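Long-range contacts in putative NADPH:quinone oxidoreductase (Ralstonia eutropha, PDB 3IUP), which probably uses NADPH, which it binds, to reduce quinones, as a putative oxidoreductase with the GroES-like and Rossmann-type parts of the medium-chain dehydrogenase/reductase family: residues Ile39-Asn45 and Lys368-Asn374; Thr233-Val237 and Met261-Lys267; Ser15-Ser21 and Pro70-Val76. All coordinates share one frame; numbering follows the deposited sequence. Where two conformers were deposited one is given.

Contact 1. Residues Ile39-Asn45 and Lys368-Asn374; sequences IEASPLN and KYLINPN. With NDP (NADPH dihydro-nicotinamide-adenine-dinucleotide phosphate), chain C.
Leu44 and Ile371 form the tightly packed part of this antiparallel strand pairing: their side chains cross at about a right angle, with CD1 of Ile371 3.6 Å from CG of Leu44. With CG1 of Ile371 anti to its carbonyl carbon (chi1 -59°), the branch reaches along the strand to Leu44. On the other face, CD1 of Leu370 lies against the Ser42 backbone and the Pro43 ring. Ser42 and Ile371 are a hydrogen-bonded pair, Ser42 N giving to Ile371 O at 2.7 Å and Ile371 N to Ser42 O at 2.8 Å. Leu44 N reaches Tyr369 O in a nearly straight bond (171°).

The side of Glu40 and Asn372, both partly exposed, is more open: Glu40 and Ala41 form a classic beta bulge opposite Ala99, and side-chain bonds replace regular pairing. Asn374 ND2 donates to Ile39 O at 2.8 Å, in its amide plane, and also to Gln129 O, while Asn372 OD1 closes an Asx turn on Asn374 N. Glu40 turns its carboxylate to Arg38.

At the cofactor end, a water bridges Leu44 O and Tyr369 N. The last two torsions of Lys368 are kinked, bringing NZ onto a lone pair of Asn45 OD1 (2.9 Å). NZ also donates a hydrogen bond to NADPH O2N (2.6 Å). Its charge would offset part of the pyrophosphate's, and Asn45, bonded through ND2 to Glu97, probably helps position the ammonium.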
# COMPACT_ATOMS: atom_id res chain seq x y z
N ILE A 39 -11.62 -33.44 19.44
CA ILE A 39 -10.57 -32.42 19.41
C ILE A 39 -9.89 -32.36 20.79
O ILE A 39 -10.55 -32.25 21.81
CB ILE A 39 -11.11 -31.05 18.99
CG1 ILE A 39 -11.75 -31.13 17.60
CG2 ILE A 39 -9.97 -30.00 19.01
CD1 ILE A 39 -12.59 -29.93 17.21
N GLU A 40 -8.56 -32.49 20.78
CA GLU A 40 -7.77 -32.54 22.02
C GLU A 40 -6.81 -31.36 22.17
O GLU A 40 -6.18 -31.20 23.23
CB GLU A 40 -7.04 -33.88 22.14
CG GLU A 40 -8.05 -35.01 22.23
CD GLU A 40 -7.47 -36.37 22.45
OE1 GLU A 40 -6.25 -36.52 22.35
OE2 GLU A 40 -8.25 -37.28 22.82
N ALA A 41 -6.67 -30.54 21.12
CA ALA A 41 -5.70 -29.44 21.14
C ALA A 41 -6.10 -28.40 20.11
O ALA A 41 -6.19 -28.71 18.92
CB ALA A 41 -4.28 -29.91 20.89
N SER A 42 -6.31 -27.17 20.54
CA SER A 42 -6.60 -26.09 19.62
C SER A 42 -6.06 -24.77 20.22
O SER A 42 -6.38 -24.45 21.35
CB SER A 42 -8.11 -26.01 19.41
OG SER A 42 -8.49 -24.99 18.55
N PRO A 43 -5.27 -24.03 19.45
CA PRO A 43 -4.61 -22.87 20.01
C PRO A 43 -5.53 -21.67 20.03
O PRO A 43 -6.44 -21.59 19.22
CB PRO A 43 -3.45 -22.65 19.04
CG PRO A 43 -4.00 -23.06 17.73
CD PRO A 43 -4.85 -24.26 18.06
N LEU A 44 -5.28 -20.74 20.97
CA LEU A 44 -5.89 -19.43 20.99
C LEU A 44 -4.96 -18.45 20.28
O LEU A 44 -4.01 -17.92 20.87
CB LEU A 44 -6.13 -18.99 22.43
CG LEU A 44 -7.40 -19.54 23.05
CD1 LEU A 44 -7.27 -19.60 24.58
CD2 LEU A 44 -8.61 -18.68 22.61
N ASN A 45 -5.17 -18.28 19.00
CA ASN A 45 -4.34 -17.41 18.20
C ASN A 45 -5.04 -16.03 18.15
O ASN A 45 -6.27 -15.92 18.36
CB ASN A 45 -4.20 -17.94 16.79
CG ASN A 45 -3.43 -19.24 16.68
OD1 ASN A 45 -2.45 -19.49 17.42
ND2 ASN A 45 -3.86 -20.10 15.70
N LYS A 368 1.19 -17.97 24.72
CA LYS A 368 0.09 -18.55 23.97
C LYS A 368 -0.55 -19.72 24.74
O LYS A 368 0.14 -20.58 25.28
CB LYS A 368 0.53 -19.01 22.60
CG LYS A 368 -0.66 -19.42 21.69
CD LYS A 368 -0.25 -19.95 20.34
CE LYS A 368 0.34 -18.85 19.43
NZ LYS A 368 -0.67 -17.88 18.99
N TYR A 369 -1.88 -19.71 24.79
CA TYR A 369 -2.63 -20.74 25.50
C TYR A 369 -3.14 -21.79 24.50
O TYR A 369 -3.54 -21.43 23.41
CB TYR A 369 -3.80 -20.13 26.27
CG TYR A 369 -3.47 -19.60 27.65
CD1 TYR A 369 -2.25 -19.02 27.95
CD2 TYR A 369 -4.43 -19.68 28.68
CE1 TYR A 369 -1.98 -18.55 29.25
CE2 TYR A 369 -4.17 -19.22 29.96
CZ TYR A 369 -2.95 -18.66 30.23
OH TYR A 369 -2.73 -18.20 31.51
N LEU A 370 -3.16 -23.05 24.93
CA LEU A 370 -3.68 -24.19 24.13
C LEU A 370 -4.95 -24.66 24.82
O LEU A 370 -4.95 -24.83 26.04
CB LEU A 370 -2.69 -25.31 24.12
CG LEU A 370 -3.02 -26.52 23.25
CD1 LEU A 370 -3.01 -26.09 21.77
CD2 LEU A 370 -2.02 -27.66 23.53
N ILE A 371 -6.02 -24.84 24.07
CA ILE A 371 -7.24 -25.38 24.62
C ILE A 371 -7.30 -26.85 24.32
O ILE A 371 -7.03 -27.30 23.18
CB ILE A 371 -8.50 -24.72 24.03
CG1 ILE A 371 -8.54 -23.21 24.26
CG2 ILE A 371 -9.83 -25.37 24.58
CD1 ILE A 371 -9.49 -22.47 23.29
N ASN A 372 -7.66 -27.64 25.33
CA ASN A 372 -8.05 -29.01 25.10
C ASN A 372 -9.54 -29.11 25.39
O ASN A 372 -9.94 -29.15 26.55
CB ASN A 372 -7.27 -29.97 25.98
CG ASN A 372 -7.76 -31.42 25.83
OD1 ASN A 372 -8.75 -31.71 25.16
ND2 ASN A 372 -7.02 -32.33 26.43
N PRO A 373 -10.39 -29.13 24.34
CA PRO A 373 -11.85 -29.08 24.57
C PRO A 373 -12.37 -30.20 25.40
O PRO A 373 -13.45 -30.07 25.99
CB PRO A 373 -12.42 -29.19 23.14
CG PRO A 373 -11.37 -28.51 22.32
CD PRO A 373 -10.07 -28.99 22.92
N ASN A 374 -11.68 -31.32 25.39
CA ASN A 374 -12.12 -32.45 26.15
C ASN A 374 -11.48 -32.59 27.55
O ASN A 374 -11.80 -33.54 28.29
CB ASN A 374 -11.94 -33.71 25.31
CG ASN A 374 -13.01 -33.84 24.27
OD1 ASN A 374 -14.12 -34.26 24.59
ND2 ASN A 374 -12.72 -33.44 23.01
PA NDP C . 2.11 -14.71 19.52
O1A NDP C . 2.92 -15.91 19.63
O2A NDP C . 0.98 -14.52 20.45
O5B NDP C . 3.18 -13.47 19.69
C5B NDP C . 2.66 -12.14 19.53
C4B NDP C . 3.80 -11.18 19.53
O4B NDP C . 3.23 -9.92 19.33
C3B NDP C . 4.58 -11.15 20.85
O3B NDP C . 5.98 -11.20 20.71
C2B NDP C . 4.21 -9.78 21.45
O2B NDP C . 5.27 -9.15 22.18
C1B NDP C . 3.89 -8.99 20.19
N9A NDP C . 2.96 -7.87 20.42
C8A NDP C . 1.75 -7.97 21.07
N7A NDP C . 1.13 -6.78 21.02
C5A NDP C . 1.94 -5.89 20.33
C6A NDP C . 1.84 -4.53 19.97
N6A NDP C . 0.82 -3.74 20.36
N1A NDP C . 2.86 -3.95 19.25
C2A NDP C . 3.97 -4.65 18.90
N3A NDP C . 4.07 -5.98 19.25
C4A NDP C . 3.08 -6.59 19.95
O3 NDP C . 1.45 -14.46 18.06
PN NDP C . 1.44 -15.46 16.86
O1N NDP C . 2.74 -15.97 16.50
O2N NDP C . 0.35 -16.50 17.02
O5D NDP C . 0.94 -14.46 15.68
C5D NDP C . 1.86 -13.47 15.18
C4D NDP C . 1.10 -12.48 14.29
O4D NDP C . 0.87 -13.15 13.04
C3D NDP C . -0.26 -11.99 14.83
O3D NDP C . -0.46 -10.62 14.52
C2D NDP C . -1.23 -12.83 14.02
O2D NDP C . -2.54 -12.31 13.89
C1D NDP C . -0.48 -12.85 12.68
N1N NDP C . -0.99 -13.87 11.73
C2N NDP C . -1.61 -13.39 10.62
C3N NDP C . -2.14 -14.24 9.68
C7N NDP C . -2.70 -13.69 8.38
O7N NDP C . -3.32 -14.61 7.55
N7N NDP C . -2.65 -12.40 8.02
C4N NDP C . -1.80 -15.68 9.72
C5N NDP C . -1.09 -16.10 10.99
C6N NDP C . -0.71 -15.17 11.94
P2B NDP C . 5.02 -8.52 23.68
O1X NDP C . 5.45 -9.60 24.68
O2X NDP C . 3.56 -8.12 23.91
O3X NDP C . 5.94 -7.29 23.71
O HOH W 1 -3.29 -17.56 23.47
O HOH W 2 -1.37 -15.81 20.58

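Contact 2. Residues Thr233-Val237 and Met261-Lys267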
# COMPACT_ATOMS: atom_id res chain seq x y z
N THR A 233 18.76 0.18 9.20
CA THR A 233 19.36 0.53 7.92
C THR A 233 20.59 -0.36 7.65
O THR A 233 20.76 -0.91 6.55
CB THR A 233 19.70 2.02 7.81
OG1 THR A 233 18.53 2.82 8.03
CG2 THR A 233 20.31 2.35 6.42
N GLU A 234 21.44 -0.55 8.66
CA GLU A 234 22.61 -1.43 8.48
C GLU A 234 22.18 -2.86 8.16
O GLU A 234 22.75 -3.48 7.32
CB GLU A 234 23.47 -1.51 9.75
CG GLU A 234 24.15 -0.25 10.16
CD GLU A 234 24.86 -0.39 11.54
OE1 GLU A 234 25.22 -1.53 11.90
OE2 GLU A 234 25.05 0.64 12.26
N ALA A 235 21.21 -3.38 8.90
CA ALA A 235 20.67 -4.72 8.64
C ALA A 235 20.12 -4.83 7.21
O ALA A 235 20.27 -5.86 6.56
CB ALA A 235 19.58 -5.07 9.69
N LEU A 236 19.44 -3.77 6.76
CA LEU A 236 18.93 -3.75 5.37
C LEU A 236 20.04 -3.68 4.32
O LEU A 236 19.97 -4.32 3.29
CB LEU A 236 17.87 -2.67 5.20
CG LEU A 236 16.61 -2.95 6.03
CD1 LEU A 236 15.74 -1.70 6.10
CD2 LEU A 236 15.84 -4.17 5.43
N VAL A 237 21.11 -2.95 4.59
CA VAL A 237 22.29 -3.03 3.72
C VAL A 237 22.85 -4.44 3.68
O VAL A 237 23.10 -4.97 2.61
CB VAL A 237 23.37 -2.01 4.14
CG1 VAL A 237 24.64 -2.23 3.33
CG2 VAL A 237 22.80 -0.62 3.96
N MSE A 261 14.69 1.02 4.17
CA MSE A 261 14.96 0.27 2.94
C MSE A 261 15.46 1.24 1.85
O MSE A 261 16.38 0.93 1.08
CB MSE A 261 13.69 -0.42 2.43
CG MSE A 261 13.36 -1.65 3.11
SE MSE A 261 11.67 -2.40 2.45
CE MSE A 261 11.75 -4.04 3.45
N GLU A 262 14.85 2.40 1.75
CA GLU A 262 15.23 3.35 0.71
C GLU A 262 16.65 3.88 1.05
O GLU A 262 17.46 4.06 0.15
CB GLU A 262 14.22 4.46 0.59
CG GLU A 262 14.51 5.48 -0.47
CD GLU A 262 14.41 4.99 -1.91
OE1 GLU A 262 14.22 3.77 -2.20
OE2 GLU A 262 14.56 5.87 -2.80
N ALA A 263 16.92 4.12 2.35
CA ALA A 263 18.27 4.57 2.77
C ALA A 263 19.31 3.54 2.36
O ALA A 263 20.39 3.90 1.87
CB ALA A 263 18.35 4.82 4.28
N ALA A 264 19.00 2.26 2.58
CA ALA A 264 19.90 1.15 2.24
C ALA A 264 20.10 1.06 0.72
O ALA A 264 21.22 0.91 0.22
CB ALA A 264 19.38 -0.18 2.80
N LEU A 265 19.00 1.17 -0.03
CA LEU A 265 19.07 1.15 -1.50
C LEU A 265 19.90 2.32 -2.04
O LEU A 265 20.69 2.16 -2.99
CB LEU A 265 17.66 1.18 -2.13
CG LEU A 265 16.95 -0.16 -2.04
CD1 LEU A 265 15.40 0.05 -2.23
CD2 LEU A 265 17.48 -1.20 -3.00
N ASN A 266 19.76 3.47 -1.45
CA ASN A 266 20.41 4.65 -2.01
C ASN A 266 21.92 4.66 -1.75
O ASN A 266 22.63 5.46 -2.33
CB ASN A 266 19.75 5.91 -1.50
CG ASN A 266 18.40 6.13 -2.15
OD1 ASN A 266 18.14 5.64 -3.26
ND2 ASN A 266 17.54 6.85 -1.46
N LYS A 267 22.40 3.76 -0.90
CA LYS A 267 23.82 3.65 -0.69
C LYS A 267 24.47 3.17 -1.97
O LYS A 267 25.63 3.47 -2.20
CB LYS A 267 24.14 2.78 0.54
CG LYS A 267 23.59 3.43 1.78
CD LYS A 267 24.35 3.17 3.06
CE LYS A 267 23.62 3.83 4.21
NZ LYS A 267 24.44 3.92 5.45
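The methyl group of Ala264 is the central bump of this helix pair, set in the hollow made by Thr233, Leu236 and Val237 of the facing helix. Its CB lies 3.6 Å from CG2 of Val237 and 3.8 Å from CB of Leu236, close enough to the opposite turn to approach the backbone N of Val237 as well. The small side chain lets the helices come together here, the axes of the two short segments approaching to 8.3 Å, inclined at 52°.

Thr233, one turn before Val237, fills the next hollow, between Ala263, Ala264 and the Lys267 chain, with Cys260 beside it. Its CG2, anti to the backbone N, stands 3.8 Å from CB of Ala263. The hydroxyl turns back to its own helix and bonds to the carbonyl oxygen of Met229.

These helices, 228-239 and 253-266, belong to the Rossmann-type domain, where strand 243-249 of the parallel sheet runs between them in the chain. Both pack on the same side of that sheet, and the contact joins them without a hydrogen bond from one segment to the other.

Towards the sheet, Leu236 supplies the deeper bump, packed against Cys260 and the backbone of Met261, a selenomethionine. Its CD1 is 3.5 Å from N of Met261 and 3.8 Å from its CG. Leu236 and Met261 both also touch Val176 of strand 175-177. At the solvent side the fit is looser: the aliphatic part of Lys267 lies along the exposed edge, its CD 4.2 Å from CG2 of Val237 and its CE at the same distance from CG2 of Thr233.

Contact 3. Residues Ser15-Ser21 and Pro70-Val76; sequences SGELELS and PIVTARV
Backbone hydrogen bonds join Leu18 to Ala74 and Leu20 to Val72 in both directions, making two hydrogen-bonded pairs of an antiparallel sheet. The shortest of these four runs from Leu20 N to Val72 O, at 2.8 Å. Beyond the strand, Val76 N points almost straight at Gly16 O (2.8 Å, 177°). CA-H...O contacts fill the intervals, the closest between Thr73 CA and Leu18 O at 3.0 Å.

Apolar packing lies on the buried face. Leu20 and Val72 run side by side, CB to CB 4.1 Å, and Leu20 continues onto Leu52 and Phe53 of helix 46-53.

The other face mixes methyl groups with charged chains. CG2 of Ile71 meets the aliphatic CG of Glu19 at 3.8 Å, and CG2 of Thr73 lies beside CB of Glu19. The carboxylates of Glu17 and Glu19 both form salt bridges with Lys13. The Arg75 chain curls back on itself over the turn: one guanidinium face, near its rim, lies over Gly16 O, and NH2 donates obliquely to Ser15 O at 3.0 Å. Main-chain bonding thus sets the strand register, while a shared lysine probably eases repulsion between the two glutamates and the arginine probably helps to hold the Ser15-Gly16 turn against the strand.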
# COMPACT_ATOMS: atom_id res chain seq x y z
N SER A 15 -28.42 -5.66 20.84
CA SER A 15 -28.41 -4.89 22.10
C SER A 15 -27.05 -4.28 22.50
O SER A 15 -27.02 -3.46 23.44
CB SER A 15 -28.88 -5.79 23.23
OG SER A 15 -27.93 -6.79 23.55
N GLY A 16 -25.96 -4.64 21.82
CA GLY A 16 -24.62 -4.11 22.15
C GLY A 16 -23.87 -5.02 23.11
O GLY A 16 -22.79 -4.68 23.58
N GLU A 17 -24.44 -6.19 23.41
CA GLU A 17 -23.85 -7.11 24.36
C GLU A 17 -23.16 -8.27 23.64
O GLU A 17 -23.73 -8.86 22.76
CB GLU A 17 -24.92 -7.66 25.28
CG GLU A 17 -24.46 -8.80 26.21
CD GLU A 17 -25.57 -9.38 27.09
OE1 GLU A 17 -25.92 -8.72 28.09
OE2 GLU A 17 -26.08 -10.52 26.84
N LEU A 18 -21.95 -8.58 24.06
CA LEU A 18 -21.26 -9.84 23.77
C LEU A 18 -21.63 -10.85 24.85
O LEU A 18 -21.54 -10.54 26.00
CB LEU A 18 -19.74 -9.63 23.75
CG LEU A 18 -18.91 -10.92 23.70
CD1 LEU A 18 -19.06 -11.63 22.36
CD2 LEU A 18 -17.42 -10.70 24.00
N GLU A 19 -22.12 -12.03 24.46
CA GLU A 19 -22.25 -13.19 25.34
C GLU A 19 -21.40 -14.37 24.82
O GLU A 19 -21.54 -14.82 23.67
CB GLU A 19 -23.71 -13.63 25.49
CG GLU A 19 -23.88 -14.84 26.42
CD GLU A 19 -25.31 -15.39 26.54
OE1 GLU A 19 -26.26 -14.79 26.00
OE2 GLU A 19 -25.50 -16.43 27.19
N LEU A 20 -20.55 -14.88 25.71
CA LEU A 20 -19.72 -16.04 25.49
C LEU A 20 -20.26 -17.14 26.34
O LEU A 20 -20.53 -16.95 27.53
CB LEU A 20 -18.25 -15.79 25.92
CG LEU A 20 -17.55 -14.70 25.15
CD1 LEU A 20 -16.13 -14.45 25.69
CD2 LEU A 20 -17.48 -15.08 23.69
N SER A 21 -20.39 -18.34 25.75
CA SER A 21 -20.98 -19.47 26.45
C SER A 21 -20.50 -20.78 25.86
O SER A 21 -19.88 -20.78 24.81
CB SER A 21 -22.54 -19.40 26.39
OG SER A 21 -22.97 -19.55 25.06
N PRO A 70 -19.81 -21.72 32.22
CA PRO A 70 -19.64 -20.32 32.43
C PRO A 70 -20.19 -19.47 31.30
O PRO A 70 -20.28 -19.94 30.14
CB PRO A 70 -18.12 -20.14 32.53
CG PRO A 70 -17.59 -21.26 31.68
CD PRO A 70 -18.54 -22.39 31.84
N ILE A 71 -20.59 -18.25 31.66
CA ILE A 71 -20.97 -17.17 30.75
C ILE A 71 -20.14 -15.91 30.98
O ILE A 71 -19.86 -15.52 32.12
CB ILE A 71 -22.46 -16.84 30.92
CG1 ILE A 71 -23.31 -18.07 30.66
CG2 ILE A 71 -22.86 -15.69 29.98
CD1 ILE A 71 -24.64 -18.02 31.34
N VAL A 72 -19.68 -15.28 29.91
CA VAL A 72 -19.09 -13.96 30.00
C VAL A 72 -19.94 -13.01 29.13
O VAL A 72 -20.25 -13.33 27.98
CB VAL A 72 -17.61 -13.93 29.56
CG1 VAL A 72 -17.03 -12.49 29.63
CG2 VAL A 72 -16.79 -14.94 30.38
N THR A 73 -20.31 -11.86 29.72
CA THR A 73 -20.92 -10.76 28.97
C THR A 73 -20.11 -9.47 29.05
O THR A 73 -19.39 -9.25 30.00
CB THR A 73 -22.39 -10.56 29.39
OG1 THR A 73 -22.47 -10.30 30.78
CG2 THR A 73 -23.17 -11.82 29.16
N ALA A 74 -20.14 -8.67 27.99
CA ALA A 74 -19.34 -7.43 27.92
C ALA A 74 -20.08 -6.51 26.95
O ALA A 74 -20.98 -6.98 26.21
CB ALA A 74 -17.92 -7.73 27.43
N ARG A 75 -19.68 -5.23 26.88
CA ARG A 75 -20.34 -4.28 26.02
C ARG A 75 -19.48 -3.95 24.82
O ARG A 75 -18.24 -3.84 24.93
CB ARG A 75 -20.62 -2.98 26.81
CG ARG A 75 -21.31 -3.21 28.12
CD ARG A 75 -22.69 -3.77 27.89
NE ARG A 75 -23.41 -2.96 26.89
CZ ARG A 75 -24.64 -3.23 26.49
NH1 ARG A 75 -25.30 -4.26 27.00
NH2 ARG A 75 -25.20 -2.47 25.57
N VAL A 76 -20.12 -3.83 23.67
CA VAL A 76 -19.49 -3.34 22.48
C VAL A 76 -19.83 -1.84 22.41
O VAL A 76 -20.97 -1.48 22.60
CB VAL A 76 -20.00 -4.06 21.24
CG1 VAL A 76 -19.33 -3.52 19.94
CG2 VAL A 76 -19.79 -5.58 21.41

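Overall arrangement
Contacts 1 and 3 lie in neighbouring sheets, their centres about 21 Å apart and their nearest atoms about 9 Å apart. Strands 17-26 and 34-43 follow each other in sequence; in these contacts they pair with strand 70-75 and with the late strand 369-372. Contact 1 thereby brings the chain's end back to an early strand, and contact 2 is nested within the long loop it closes. Contact 2 sits in the Rossmann-type domain, its centre about 42 Å from that of contact 1 and about 49 Å from that of contact 3, across the chain's centre from both. Contact 1 also supplies Lys368 to the NADPH pocket, where Lys205 and Thr365 hydrogen-bond the cofactor.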